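Local coordinates for protein cytosol aminopeptidase (Coxiella burnetii, PDB 3IJ3) that probably acts as a manganese-dependent aminopeptidase of the M17 family, releasing amino acids from the N-terminal ends of peptides, at residues S358-A363 with H447-A452; A374-Q379 with W398-F403. All blocks are in the same frame, centred on the assembly; numbering follows the deposited sequence.

Interaction 1. Residues S358-A363 with H447-A452; sequences STLTGA and HFDIFA
The carbonyl oxygen of S358 accepts a hydrogen bond from the backbone N of I450 at 2.8 Å, and the CA-H of D449 adds a CA-H...O contact to the same atom. One step further on, I450 O is shared in the same way, taking L360 N at 2.9 Å and the CA-H of T359. S358 N gives to F448 O at 2.8 Å, which completes the exchange. This is parallel pairing at the end of strand 353-359, in the large mixed sheet of the catalytic domain. The branched T359 and I450 share one face. With T359 OG1 set between the backbone N and the carbonyl carbon (chi1 45°), CG2 reaches A452 CB at 3.9 Å, while OG1 is hydrogen-bonded to OD1 of D273, a residue of the lithium site, and T359 O accepts from K250 of that site. On the other face the small S358 leaves room for an imidazole: its CB meets H447 CE1 obliquely at 3.8 Å, and H447 ND1 is held by D356. L360 has already left the strand, yet its apolar CD2 packs 3.8 Å from D449 CB.

Interaction 2. Residues A374-Q379 with W398-F403; sequences ALFANQ and WRLPLF
The ring of F376 has the carbonyl oxygen of P401 at its edge, in the ring plane, 3.4 Å from CE1, where the rim hydrogens carry a slight positive charge. L400 comes across the ring at an oblique angle, its CB 3.5 Å from F376 CZ, and F376 is packed further by A432 of helix 427-436. The second flat group, the guanidinium of R399, takes A377 O at its edge: NH2 donates at 3.1 Å with an N-H...O angle of 153°. A377 O lies near the guanidinium plane, while NH2 itself stands above the carbonyl plane, about 36° out of it. An arginine is long enough for this reach, since CG stands anti to the backbone N (chi1 -168°) and the chain runs extended to NE. The same NH2 forms a salt bridge with D380, which helps fix the rotation of the group. Where the strands part, one water fills in: it accepts from R399 NE at 2.9 Å and from A377 N, and donates to L400 O. Before that point the pairing is direct, with L375 N giving to W398 O at 2.9 Å and L400 N giving to L375 O at 2.8 Å. Small A374 lets L400 CD1 close in to 3.8 Å from its CB, and L402 CD1 rests 3.6 Å from A377 O. The indole N-H of W398 is hydrogen-bonded to R399 O of the second subunit, and the reciprocal bond comes back. The two parallel strands, joined by helix 380-393, whose N-cap is Q379 and whose A383 packs on both A377 and R399, form a beta-alpha-beta unit at the margin of the catalytic domain's sheet.

Both interactions are parallel strand pairings in the same sheet of the catalytic domain, and interaction 2 is nested in the chain between the two segments of interaction 1. Strand 445-454 joins them, running antiparallel to 374-377: H447 N probably bonds to F376 O and D449 N to A374 O, while F448 packs on L375. Every touching residue of interaction 1 is buried. T359 lies near the metal site and bonds D273, one of its residues; H447, buried in the sheet, bonds D356. Interaction 2 is only partly buried and borders a second subunit; there a long arginine, a bridging water and aromatic and aliphatic packing supplement a pairing that soon diverges.

Interaction 1. Residues S358-A363 with H447-A452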
# COMPACT_ATOMS: atom_id res chain seq x y z
N SER A 358 11.04 -12.25 -25.57
CA SER A 358 11.02 -12.14 -24.13
C SER A 358 9.64 -11.72 -23.66
O SER A 358 8.98 -10.96 -24.32
CB SER A 358 12.06 -11.12 -23.70
OG SER A 358 12.19 -11.09 -22.31
N THR A 359 9.19 -12.26 -22.54
CA THR A 359 7.90 -11.87 -21.99
C THR A 359 8.02 -10.68 -21.06
O THR A 359 8.99 -10.52 -20.28
CB THR A 359 7.22 -13.01 -21.24
OG1 THR A 359 8.18 -13.65 -20.39
CG2 THR A 359 6.62 -14.01 -22.22
N LEU A 360 6.99 -9.83 -21.15
CA LEU A 360 6.87 -8.65 -20.32
C LEU A 360 6.37 -9.00 -18.94
O LEU A 360 5.51 -9.88 -18.82
CB LEU A 360 5.79 -7.73 -20.90
CG LEU A 360 6.15 -7.00 -22.17
CD1 LEU A 360 4.98 -6.45 -22.92
CD2 LEU A 360 7.17 -5.91 -21.78
N THR A 361 6.89 -8.33 -17.91
CA THR A 361 6.37 -8.51 -16.53
C THR A 361 6.16 -7.13 -15.87
O THR A 361 7.02 -6.23 -16.01
CB THR A 361 7.29 -9.37 -15.65
OG1 THR A 361 8.58 -8.72 -15.53
CG2 THR A 361 7.46 -10.78 -16.29
N GLY A 362 5.01 -6.98 -15.19
CA GLY A 362 4.62 -5.72 -14.52
C GLY A 362 3.59 -4.93 -15.34
O GLY A 362 3.86 -4.56 -16.49
N ALA A 363 2.42 -4.65 -14.75
CA ALA A 363 1.33 -3.92 -15.44
C ALA A 363 1.78 -2.63 -16.18
O ALA A 363 1.36 -2.34 -17.33
CB ALA A 363 0.20 -3.59 -14.44
N HIS A 447 14.51 -7.56 -31.09
CA HIS A 447 14.07 -8.01 -29.77
C HIS A 447 12.57 -7.77 -29.67
O HIS A 447 12.10 -6.64 -29.88
CB HIS A 447 14.82 -7.23 -28.70
CG HIS A 447 14.17 -7.25 -27.34
ND1 HIS A 447 14.20 -8.36 -26.52
CD2 HIS A 447 13.56 -6.27 -26.64
CE1 HIS A 447 13.56 -8.08 -25.40
NE2 HIS A 447 13.19 -6.81 -25.43
N PHE A 448 11.85 -8.83 -29.32
CA PHE A 448 10.43 -8.78 -29.16
C PHE A 448 10.03 -8.93 -27.69
O PHE A 448 10.46 -9.91 -27.02
CB PHE A 448 9.72 -9.90 -29.94
CG PHE A 448 9.67 -9.67 -31.40
CD1 PHE A 448 8.62 -8.97 -31.96
CD2 PHE A 448 10.67 -10.14 -32.23
CE1 PHE A 448 8.58 -8.75 -33.33
CE2 PHE A 448 10.62 -9.92 -33.61
CZ PHE A 448 9.59 -9.23 -34.14
N ASP A 449 9.27 -7.97 -27.19
CA ASP A 449 8.69 -8.04 -25.85
C ASP A 449 7.24 -8.43 -26.10
O ASP A 449 6.50 -7.71 -26.81
CB ASP A 449 8.77 -6.72 -25.10
CG ASP A 449 10.15 -6.41 -24.63
OD1 ASP A 449 10.88 -7.36 -24.30
OD2 ASP A 449 10.51 -5.20 -24.57
N ILE A 450 6.85 -9.57 -25.56
CA ILE A 450 5.49 -10.08 -25.78
C ILE A 450 4.77 -10.44 -24.47
O ILE A 450 5.43 -10.73 -23.47
CB ILE A 450 5.56 -11.36 -26.66
CG1 ILE A 450 6.39 -12.45 -25.96
CG2 ILE A 450 6.15 -11.07 -28.05
CD1 ILE A 450 6.40 -13.80 -26.70
N PHE A 451 3.45 -10.42 -24.49
CA PHE A 451 2.69 -10.78 -23.28
C PHE A 451 2.42 -12.31 -23.24
O PHE A 451 2.37 -12.91 -22.17
CB PHE A 451 1.43 -9.93 -23.22
CG PHE A 451 0.63 -10.10 -21.97
CD1 PHE A 451 1.13 -9.69 -20.76
CD2 PHE A 451 -0.63 -10.63 -22.01
CE1 PHE A 451 0.40 -9.85 -19.60
CE2 PHE A 451 -1.37 -10.77 -20.84
CZ PHE A 451 -0.84 -10.38 -19.65
N ALA A 452 2.23 -12.92 -24.42
CA ALA A 452 2.09 -14.37 -24.58
C ALA A 452 0.91 -14.99 -23.85
O ALA A 452 0.98 -16.14 -23.46
CB ALA A 452 3.41 -15.09 -24.16

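Interaction 2. Residues A374-Q379 with W398-F403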
# COMPACT_ATOMS: atom_id res chain seq x y z
N ALA A 374 5.86 -5.54 -28.68
CA ALA A 374 6.82 -4.49 -28.91
C ALA A 374 8.03 -5.03 -29.63
O ALA A 374 8.59 -6.06 -29.26
CB ALA A 374 7.26 -3.89 -27.58
N LEU A 375 8.45 -4.30 -30.66
CA LEU A 375 9.64 -4.62 -31.44
C LEU A 375 10.69 -3.57 -31.24
O LEU A 375 10.41 -2.36 -31.33
CB LEU A 375 9.32 -4.64 -32.93
CG LEU A 375 10.50 -4.66 -33.94
CD1 LEU A 375 11.35 -5.98 -33.85
CD2 LEU A 375 10.01 -4.44 -35.37
N PHE A 376 11.90 -4.02 -30.92
CA PHE A 376 13.07 -3.17 -30.90
C PHE A 376 14.05 -3.75 -31.92
O PHE A 376 14.21 -4.96 -32.02
CB PHE A 376 13.76 -3.14 -29.53
CG PHE A 376 12.93 -2.56 -28.42
CD1 PHE A 376 13.10 -1.23 -28.02
CD2 PHE A 376 11.96 -3.32 -27.78
CE1 PHE A 376 12.35 -0.70 -26.98
CE2 PHE A 376 11.20 -2.79 -26.73
CZ PHE A 376 11.41 -1.50 -26.32
N ALA A 377 14.76 -2.88 -32.64
CA ALA A 377 15.75 -3.36 -33.57
C ALA A 377 16.88 -2.35 -33.69
O ALA A 377 16.64 -1.13 -33.71
CB ALA A 377 15.15 -3.68 -34.93
N ASN A 378 18.10 -2.86 -33.76
CA ASN A 378 19.30 -2.02 -33.86
C ASN A 378 19.62 -1.53 -35.24
O ASN A 378 20.54 -0.71 -35.41
CB ASN A 378 20.52 -2.70 -33.24
CG ASN A 378 20.99 -3.91 -34.02
OD1 ASN A 378 20.37 -4.31 -35.00
ND2 ASN A 378 22.12 -4.50 -33.58
N GLN A 379 18.88 -2.02 -36.24
CA GLN A 379 19.05 -1.60 -37.63
C GLN A 379 17.69 -1.24 -38.21
O GLN A 379 16.73 -2.02 -38.13
CB GLN A 379 19.74 -2.69 -38.46
CG GLN A 379 21.23 -2.87 -38.05
CD GLN A 379 21.99 -3.80 -38.97
OE1 GLN A 379 21.52 -4.13 -40.05
NE2 GLN A 379 23.20 -4.20 -38.55
N TRP A 398 4.55 -3.41 -33.00
CA TRP A 398 4.79 -1.99 -33.04
C TRP A 398 6.20 -1.72 -32.56
O TRP A 398 6.61 -2.24 -31.53
CB TRP A 398 3.77 -1.23 -32.16
CG TRP A 398 3.78 0.25 -32.41
CD1 TRP A 398 4.48 1.23 -31.71
CD2 TRP A 398 3.12 0.92 -33.46
NE1 TRP A 398 4.27 2.44 -32.28
CE2 TRP A 398 3.44 2.29 -33.36
CE3 TRP A 398 2.28 0.50 -34.51
CZ2 TRP A 398 2.92 3.25 -34.23
CZ3 TRP A 398 1.79 1.46 -35.38
CH2 TRP A 398 2.11 2.81 -35.24
N ARG A 399 6.90 -0.85 -33.27
CA ARG A 399 8.29 -0.56 -32.90
C ARG A 399 8.39 0.46 -31.75
O ARG A 399 7.68 1.49 -31.75
CB ARG A 399 9.05 -0.02 -34.10
CG ARG A 399 10.57 0.03 -33.87
CD ARG A 399 11.33 0.75 -34.99
NE ARG A 399 12.77 0.56 -34.85
CZ ARG A 399 13.67 1.07 -35.69
NH1 ARG A 399 13.27 1.81 -36.71
NH2 ARG A 399 14.96 0.85 -35.49
N LEU A 400 9.27 0.15 -30.80
CA LEU A 400 9.62 1.06 -29.71
C LEU A 400 11.11 1.37 -29.90
O LEU A 400 11.84 0.59 -30.51
CB LEU A 400 9.31 0.48 -28.33
CG LEU A 400 7.81 0.35 -28.00
CD1 LEU A 400 7.66 -0.24 -26.57
CD2 LEU A 400 7.08 1.67 -28.11
N PRO A 401 11.58 2.49 -29.36
CA PRO A 401 12.95 2.92 -29.63
C PRO A 401 14.05 2.49 -28.68
O PRO A 401 13.84 2.37 -27.46
CB PRO A 401 12.82 4.45 -29.53
CG PRO A 401 11.81 4.63 -28.40
CD PRO A 401 10.80 3.53 -28.63
N LEU A 402 15.24 2.29 -29.24
CA LEU A 402 16.45 2.07 -28.43
C LEU A 402 16.96 3.51 -28.24
O LEU A 402 17.91 3.96 -28.92
CB LEU A 402 17.44 1.15 -29.15
CG LEU A 402 17.07 -0.32 -29.26
CD1 LEU A 402 17.89 -1.06 -30.32
CD2 LEU A 402 17.19 -1.01 -27.90
N PHE A 403 16.28 4.26 -27.35
CA PHE A 403 16.54 5.68 -27.11
C PHE A 403 17.81 5.83 -26.28
O PHE A 403 17.79 5.66 -25.07
CB PHE A 403 15.33 6.32 -26.46
CG PHE A 403 15.37 7.81 -26.44
CD1 PHE A 403 15.39 8.53 -27.62
CD2 PHE A 403 15.34 8.51 -25.24
CE1 PHE A 403 15.42 9.91 -27.61
CE2 PHE A 403 15.37 9.89 -25.22
CZ PHE A 403 15.41 10.59 -26.40
O HOH W 1 13.96 -0.06 -32.23